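Local atomic coordinates of D-lactate dehydrogenase (Fermentative) (Pseudomonas aeruginosa, PDB entry 6ABJ), a protein that catalyses the NAD-dependent interconversion of D-lactate and pyruvate as a tetrameric dehydrogenase with a Rossmann-type coenzyme domain. Residues Y140-R144 against E145-S149; Q234-A237 against T238-P241; V64-F67 against V68-L72. One frame throughout, in Å; residues are numbered along the deposited sequence.

Contact 1. Residues Y140-R144 against E145-S149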
loop_
_atom_site.group_PDB
_atom_site.type_symbol
_atom_site.label_atom_id
_atom_site.label_comp_id
_atom_site.label_asym_id
_atom_site.label_seq_id
_atom_site.Cartn_x
_atom_site.Cartn_y
_atom_site.Cartn_z
ATOM N N TYR B 140 -8.536 1.746 4.869
ATOM C CA TYR B 140 -8.054 2.768 3.974
ATOM C C TYR B 140 -7.428 2.152 2.780
ATOM O O TYR B 140 -7.702 2.544 1.621
ATOM C CB TYR B 140 -7.029 3.703 4.726
ATOM C CG TYR B 140 -6.368 4.626 3.842
ATOM C CD1 TYR B 140 -7.043 5.712 3.315
ATOM C CD2 TYR B 140 -5.028 4.455 3.520
ATOM C CE1 TYR B 140 -6.416 6.615 2.456
ATOM C CE2 TYR B 140 -4.403 5.280 2.633
ATOM C CZ TYR B 140 -5.083 6.400 2.134
ATOM O OH TYR B 140 -4.459 7.206 1.248
ATOM N N ASN B 141 -6.543 1.173 3.029
ATOM C CA ASN B 141 -5.852 0.540 1.926
ATOM C C ASN B 141 -6.778 -0.248 0.986
ATOM O O ASN B 141 -6.524 -0.321 -0.172
ATOM C CB ASN B 141 -4.711 -0.345 2.458
ATOM C CG ASN B 141 -3.506 0.502 2.928
ATOM O OD1 ASN B 141 -3.240 1.612 2.432
ATOM N ND2 ASN B 141 -2.802 -0.012 3.880
ATOM N N ARG B 142 -7.837 -0.811 1.524
ATOM C CA ARG B 142 -8.834 -1.430 0.694
ATOM C C ARG B 142 -9.612 -0.450 -0.124
ATOM O O ARG B 142 -9.659 -0.520 -1.344
ATOM C CB ARG B 142 -9.830 -2.254 1.535
ATOM C CG ARG B 142 -9.215 -3.518 2.137
ATOM C CD ARG B 142 -10.336 -4.295 2.777
ATOM N NE ARG B 142 -9.817 -5.374 3.582
ATOM C CZ ARG B 142 -10.550 -6.225 4.301
ATOM N NH1 ARG B 142 -11.890 -6.116 4.357
ATOM N NH2 ARG B 142 -9.919 -7.155 5.018
ATOM N N THR B 143 -10.206 0.526 0.532
ATOM C CA THR B 143 -11.084 1.421 -0.251
ATOM C C THR B 143 -10.344 2.273 -1.277
ATOM O O THR B 143 -10.887 2.611 -2.347
ATOM C CB THR B 143 -11.937 2.336 0.663
ATOM O OG1 THR B 143 -11.124 3.231 1.420
ATOM C CG2 THR B 143 -12.788 1.520 1.632
ATOM N N ARG B 144 -9.101 2.602 -0.994
ATOM C CA ARG B 144 -8.274 3.375 -1.915
ATOM C C ARG B 144 -8.158 2.670 -3.242
ATOM O O ARG B 144 -7.947 3.282 -4.225
ATOM C CB ARG B 144 -6.857 3.506 -1.418
ATOM C CG ARG B 144 -6.666 4.500 -0.327
ATOM C CD ARG B 144 -6.577 5.899 -0.872
ATOM N NE ARG B 144 -5.243 6.193 -1.341
ATOM C CZ ARG B 144 -4.718 7.411 -1.412
ATOM N NH1 ARG B 144 -5.407 8.478 -1.036
ATOM N NH2 ARG B 144 -3.488 7.522 -1.853
ATOM N N GLU B 145 -8.211 1.362 -3.198
ATOM C CA GLU B 145 -8.058 0.553 -4.371
ATOM C C GLU B 145 -9.425 -0.010 -4.923
ATOM O O GLU B 145 -9.466 -0.895 -5.803
ATOM C CB GLU B 145 -6.993 -0.573 -4.142
ATOM C CG GLU B 145 -7.299 -1.660 -3.118
ATOM C CD GLU B 145 -6.244 -2.794 -3.002
ATOM O OE1 GLU B 145 -6.053 -3.386 -1.872
ATOM O OE2 GLU B 145 -5.654 -3.145 -4.043
ATOM N N GLY B 146 -10.536 0.485 -4.388
ATOM C CA GLY B 146 -11.856 -0.015 -4.792
ATOM C C GLY B 146 -12.295 -1.291 -4.172
ATOM O O GLY B 146 -13.218 -1.925 -4.681
ATOM N N ASP B 147 -11.673 -1.694 -3.070
ATOM C CA ASP B 147 -12.124 -2.808 -2.337
ATOM C C ASP B 147 -12.968 -2.284 -1.164
ATOM O O ASP B 147 -12.450 -1.758 -0.191
ATOM C CB ASP B 147 -10.971 -3.699 -1.811
ATOM C CG ASP B 147 -11.419 -4.876 -1.036
ATOM O OD1 ASP B 147 -12.643 -5.045 -0.813
ATOM O OD2 ASP B 147 -10.556 -5.613 -0.493
ATOM N N PHE B 148 -14.295 -2.443 -1.305
ATOM C CA PHE B 148 -15.249 -1.992 -0.298
ATOM C C PHE B 148 -15.785 -3.068 0.565
ATOM O O PHE B 148 -16.796 -2.894 1.244
ATOM C CB PHE B 148 -16.376 -1.190 -1.013
ATOM C CG PHE B 148 -15.880 -0.111 -1.899
ATOM C CD1 PHE B 148 -15.381 1.067 -1.369
ATOM C CD2 PHE B 148 -15.895 -0.260 -3.293
ATOM C CE1 PHE B 148 -14.944 2.060 -2.199
ATOM C CE2 PHE B 148 -15.462 0.747 -4.109
ATOM C CZ PHE B 148 -14.931 1.898 -3.533
ATOM N N SER B 149 -15.111 -4.221 0.551
ATOM C CA SER B 149 -15.531 -5.360 1.321
ATOM C C SER B 149 -15.050 -5.251 2.755
ATOM O O SER B 149 -14.029 -4.634 3.059
ATOM C CB SER B 149 -15.035 -6.636 0.634
ATOM O OG SER B 149 -13.683 -6.916 0.887
#

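Contact 2. Residues Q234-A237 against T238-P241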
loop_
_atom_site.group_PDB
_atom_site.type_symbol
_atom_site.label_atom_id
_atom_site.label_comp_id
_atom_site.label_asym_id
_atom_site.label_seq_id
_atom_site.Cartn_x
_atom_site.Cartn_y
_atom_site.Cartn_z
ATOM N N GLN B 234 6.165 -12.917 30.922
ATOM C CA GLN B 234 5.367 -13.245 32.094
ATOM C C GLN B 234 4.195 -12.298 32.177
ATOM O O GLN B 234 3.096 -12.690 32.293
ATOM C CB GLN B 234 6.231 -13.131 33.374
ATOM C CG GLN B 234 5.510 -12.774 34.677
ATOM C CD GLN B 234 6.347 -11.931 35.648
ATOM O OE1 GLN B 234 7.554 -11.854 35.527
ATOM N NE2 GLN B 234 5.703 -11.310 36.617
ATOM N N ARG B 235 4.489 -11.026 32.114
ATOM C CA ARG B 235 3.427 -10.044 32.146
ATOM C C ARG B 235 2.471 -10.252 30.952
ATOM O O ARG B 235 1.257 -10.131 31.113
ATOM C CB ARG B 235 3.994 -8.626 32.123
ATOM C CG ARG B 235 4.120 -8.019 33.504
ATOM C CD ARG B 235 5.090 -8.827 34.344
ATOM N NE ARG B 235 5.878 -7.963 35.211
ATOM C CZ ARG B 235 5.521 -7.617 36.443
ATOM N NH1 ARG B 235 4.386 -8.069 36.964
ATOM N NH2 ARG B 235 6.303 -6.818 37.155
ATOM N N LEU B 236 2.999 -10.563 29.763
ATOM C CA LEU B 236 2.112 -10.833 28.596
ATOM C C LEU B 236 1.204 -12.004 28.863
ATOM O O LEU B 236 0.022 -12.006 28.456
ATOM C CB LEU B 236 2.880 -11.106 27.289
ATOM C CG LEU B 236 3.552 -9.897 26.741
ATOM C CD1 LEU B 236 4.548 -10.303 25.704
ATOM C CD2 LEU B 236 2.508 -8.901 26.200
ATOM N N ALA B 237 1.747 -13.066 29.467
ATOM C CA ALA B 237 0.904 -14.213 29.756
ATOM C C ALA B 237 -0.127 -13.949 30.891
ATOM O O ALA B 237 -1.100 -14.655 31.005
ATOM C CB ALA B 237 1.781 -15.427 30.085
ATOM N N THR B 238 0.054 -12.889 31.690
ATOM C CA THR B 238 -0.930 -12.461 32.745
ATOM C C THR B 238 -2.178 -11.791 32.059
ATOM O O THR B 238 -3.357 -11.972 32.458
ATOM C CB THR B 238 -0.186 -11.492 33.730
ATOM O OG1 THR B 238 1.027 -12.129 34.215
ATOM C CG2 THR B 238 -1.046 -11.030 34.901
ATOM N N MET B 239 -1.912 -11.113 30.947
ATOM C CA MET B 239 -2.995 -10.350 30.270
ATOM C C MET B 239 -4.183 -11.208 29.848
ATOM O O MET B 239 -4.068 -12.371 29.680
ATOM C CB MET B 239 -2.438 -9.595 29.098
ATOM C CG MET B 239 -1.518 -8.509 29.557
ATOM S SD MET B 239 -0.687 -7.527 28.373
ATOM C CE MET B 239 -2.108 -6.957 27.414
ATOM N N LYS B 240 -5.334 -10.579 29.646
ATOM C CA LYS B 240 -6.544 -11.205 29.110
ATOM C C LYS B 240 -6.344 -11.609 27.633
ATOM O O LYS B 240 -5.850 -10.814 26.827
ATOM C CB LYS B 240 -7.693 -10.216 29.204
ATOM C CG LYS B 240 -9.057 -10.655 28.724
ATOM C CD LYS B 240 -10.048 -9.615 29.211
ATOM C CE LYS B 240 -11.491 -10.058 29.150
ATOM N NZ LYS B 240 -12.312 -8.840 29.429
ATOM N N PRO B 241 -6.704 -12.845 27.282
ATOM C CA PRO B 241 -6.492 -13.304 25.918
ATOM C C PRO B 241 -7.183 -12.438 24.919
ATOM O O PRO B 241 -8.330 -12.090 25.105
ATOM C CB PRO B 241 -7.107 -14.688 25.912
ATOM C CG PRO B 241 -6.851 -15.197 27.354
ATOM C CD PRO B 241 -7.037 -13.966 28.201
HETATM O O HOH W 1 2.737 -10.354 35.964
#

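Contact 3. Residues V64-F67 against V68-L72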
loop_
_atom_site.group_PDB
_atom_site.type_symbol
_atom_site.label_atom_id
_atom_site.label_comp_id
_atom_site.label_asym_id
_atom_site.label_seq_id
_atom_site.Cartn_x
_atom_site.Cartn_y
_atom_site.Cartn_z
ATOM N N VAL B 64 24.404 24.414 19.590
ATOM C CA VAL B 64 23.975 23.389 18.622
ATOM C C VAL B 64 22.738 22.734 19.176
ATOM O O VAL B 64 22.662 22.421 20.376
ATOM C CB VAL B 64 25.101 22.397 18.207
ATOM C CG1 VAL B 64 26.303 23.148 17.661
ATOM C CG2 VAL B 64 25.514 21.483 19.329
ATOM N N CYS B 65 21.729 22.576 18.305
ATOM C CA CYS B 65 20.465 22.004 18.731
ATOM C C CYS B 65 20.310 20.618 18.080
ATOM O O CYS B 65 20.344 20.517 16.861
ATOM C CB CYS B 65 19.273 22.920 18.386
ATOM S SG CYS B 65 17.693 22.132 18.870
ATOM N N ALA B 66 20.201 19.579 18.898
ATOM C CA ALA B 66 20.266 18.194 18.425
ATOM C C ALA B 66 18.998 17.443 18.778
ATOM O O ALA B 66 18.310 17.768 19.727
ATOM C CB ALA B 66 21.445 17.438 19.032
ATOM N N PHE B 67 18.722 16.396 18.006
ATOM C CA PHE B 67 17.622 15.547 18.295
ATOM C C PHE B 67 18.222 14.222 18.675
ATOM O O PHE B 67 19.435 14.037 18.612
ATOM C CB PHE B 67 16.715 15.425 17.015
ATOM C CG PHE B 67 15.379 14.812 17.294
ATOM C CD1 PHE B 67 14.638 15.176 18.403
ATOM C CD2 PHE B 67 14.839 13.878 16.437
ATOM C CE1 PHE B 67 13.421 14.594 18.694
ATOM C CE2 PHE B 67 13.608 13.285 16.716
ATOM C CZ PHE B 67 12.879 13.672 17.816
ATOM N N VAL B 68 17.378 13.256 19.014
ATOM C CA VAL B 68 17.881 11.988 19.578
ATOM C C VAL B 68 18.688 11.057 18.626
ATOM O O VAL B 68 19.359 10.121 19.066
ATOM C CB VAL B 68 16.745 11.144 20.201
ATOM C CG1 VAL B 68 16.053 11.895 21.308
ATOM C CG2 VAL B 68 15.736 10.692 19.138
ATOM N N ASN B 69 18.629 11.333 17.362
ATOM C CA ASN B 69 19.290 10.500 16.384
ATOM C C ASN B 69 20.639 11.109 16.001
ATOM O O ASN B 69 21.357 10.611 15.090
ATOM C CB ASN B 69 18.373 10.323 15.157
ATOM C CG ASN B 69 17.918 11.650 14.567
ATOM O OD1 ASN B 69 17.850 12.660 15.260
ATOM N ND2 ASN B 69 17.615 11.650 13.296
ATOM N N ASP B 70 20.953 12.238 16.625
ATOM C CA ASP B 70 22.262 12.846 16.453
ATOM C C ASP B 70 23.316 12.176 17.364
ATOM O O ASP B 70 23.033 11.704 18.473
ATOM C CB ASP B 70 22.172 14.345 16.748
ATOM C CG ASP B 70 21.456 15.123 15.650
ATOM O OD1 ASP B 70 21.803 14.939 14.459
ATOM O OD2 ASP B 70 20.568 15.954 15.967
ATOM N N ASP B 71 24.534 12.118 16.873
ATOM C CA ASP B 71 25.591 11.428 17.608
ATOM C C ASP B 71 26.324 12.434 18.529
ATOM O O ASP B 71 27.020 13.302 18.025
ATOM C CB ASP B 71 26.562 10.796 16.610
ATOM C CG ASP B 71 27.692 10.046 17.280
ATOM O OD1 ASP B 71 27.732 9.909 18.539
ATOM O OD2 ASP B 71 28.561 9.601 16.508
ATOM N N LEU B 72 26.106 12.303 19.832
ATOM C CA LEU B 72 26.793 13.149 20.842
ATOM C C LEU B 72 27.664 12.303 21.780
ATOM O O LEU B 72 27.662 12.456 23.060
ATOM C CB LEU B 72 25.745 13.948 21.633
ATOM C CG LEU B 72 25.121 15.080 20.802
ATOM C CD1 LEU B 72 23.826 15.586 21.431
ATOM C CD2 LEU B 72 26.129 16.212 20.649
#

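Contact 1. Residues Y140-R144 against E145-S149
Arg142 swings its CG away from its own carbonyl carbon (chi1 -70°) and then runs extended to NE, while Asp147 sets CG opposite its backbone N (chi1 180°); the two side chains therefore lie alongside each other and point the same way. Arg142 CD passes 3.5 Å from Asp147 OD2. Although guanidinium and carboxylate planes are only 4° apart, OD2 sits well out of the guanidinium plane: no N-H points at it, and the two groups attract only as nearby opposite charges. NH1 is spent on the backbone, donating to Ser149 O at 2.9 Å, with that oxygen in the guanidinium plane, and also to His151 O. Asp147 OD1 turns to Ser149, accepting from its backbone N at 2.9 Å on the anti side and from its OG at 2.7 Å through the syn lone pair. Backbone bonds close the bend. Arg142 O takes Glu145 N and, from the other face of its carbonyl plane, Asp147 N at 2.9 Å; Gly146 N reaches Thr143 O at 3.0 Å. Beside the turn, Thr143 CG2 approaches Phe148 CD1 at 4.0 Å, the two side chains crossing nearly at right angles. A second subunit packs here too, its Phe283 meeting the Phe148 ring and its Val308 O accepting from Thr143 OG1. With Gly146 at positive phi as the C-prime residue, these bonds define a Schellman motif ending helix 136-143, followed directly by an Asx turn at Asp147, all at a subunit interface of the tetramer.

Contact 2. Residues Q234-A237 against T238-P241
Thr238 folds its hydroxyl back onto Gln234, one turn earlier in helix 233-238, and the polar contacts centre on it. With OG1 opposite the carbonyl carbon and next to the backbone N (chi1 -53°), the hydroxyl donates to Gln234 O at 2.9 Å, approaching from above the carbonyl plane, 37° out of it. The same oxygen also receives a weak bond from Thr238 N, so the carbonyl is held chiefly by the hydroxyl, with the main-chain bond beside it.

The remaining main-chain bonds are weak and divided. Thr238 N is shared between Gln234 O and Arg235 O, both at 3.1 Å with N-H...O angles of 132°. Met239 N likewise divides between Arg235 O and Leu236 O, each at 3.3 Å. This pairing of i-4 with i-3 acceptors accompanies the end of the helix, and Met239 is the first residue to leave helical backbone angles.

One water ties three side chains together. It accepts from Gln234 NE2 at 3.2 Å and from Arg235 NH1, lying in the guanidinium plane at its edge, and it donates to Thr238 OG1 at 3.0 Å. The Thr238 hydroxyl is thus both donor and acceptor.

Apolar packing occupies another side of the turn. Leu236 and Met239 run side by side in the same direction, with Leu236 CD2 4.1 Å from Met239 SD. Leu236 also rests on Ala258 and Leu259 of helix 256-265, whereas Met239 touches Leu211 of helix 207-213.

Taken together, the chemistry implies a helix end whose polar side is held by a threonine hydroxyl and a water shared with the Gln234 and Arg235 side chains, while its apolar side is packed against neighbouring helices of the NAD-binding domain.

Contact 3. Residues V64-F67 against V68-L72
Phe67 N gives its hydrogen to Asp70 OD2 at 2.8 Å in an almost straight bond (170°), meeting the oxygen on its anti side and 16° out of the carboxylate plane. Asp70 CG lies beside its own backbone N, opposite the carbonyl carbon, which helps bring OD2 back to Phe67. In return, Asp70 N donates to Phe67 O at 3.1 Å and closes the type I turn from Phe67 to Asp70. Asp70 OD1 accepts from Ser23 OG and Leu50 N, so the buried carboxylate ties the residue just after strand 63-66 to Ser23 and Leu50.

Around this core, the Asn69 side chain runs obliquely to that of Phe67, amide and ring planes 82° apart, with OD1 3.5 Å from Phe67 CD2; this buried oxygen has no hydrogen-bond partner in the model. Val68 CG2 lies over the centre of one ring face, 4.2 Å from the centroid, as a CH-pi contact. The Phe67 ring also packs edge-to-face with Phe284 and beside the NADH-binding residue Phe314. Farther along, Ala66 CB meets Leu72 CD1 at 3.9 Å.

Several N-H and O-H donors thus converge on one carboxylate, which would probably stabilise its negative charge despite burial.

In the fold
All three contacts are local turns where a helix or strand ends, and they follow one another along the chain in the order contact 3, contact 1, contact 2. None touches another. The nearest atoms of contact 1 and contact 2 are about 21 Å apart. Contact 3 keeps about 24 Å from contact 1 and about 25 Å from contact 2, again between nearest atoms. Contacts 2 and 3 lie on opposite sides of the chain's centre, one beside the seven-stranded coenzyme sheet and the other at the end of strand 63-66 of the five-stranded sheet. Contact 3 is nearest the NADH site, empty in this chain, with the Phe67 side chain about 4 Å from that of Phe314. Contact 1 lies at a subunit interface, whereas contact 2 touches no other chain of the tetramer.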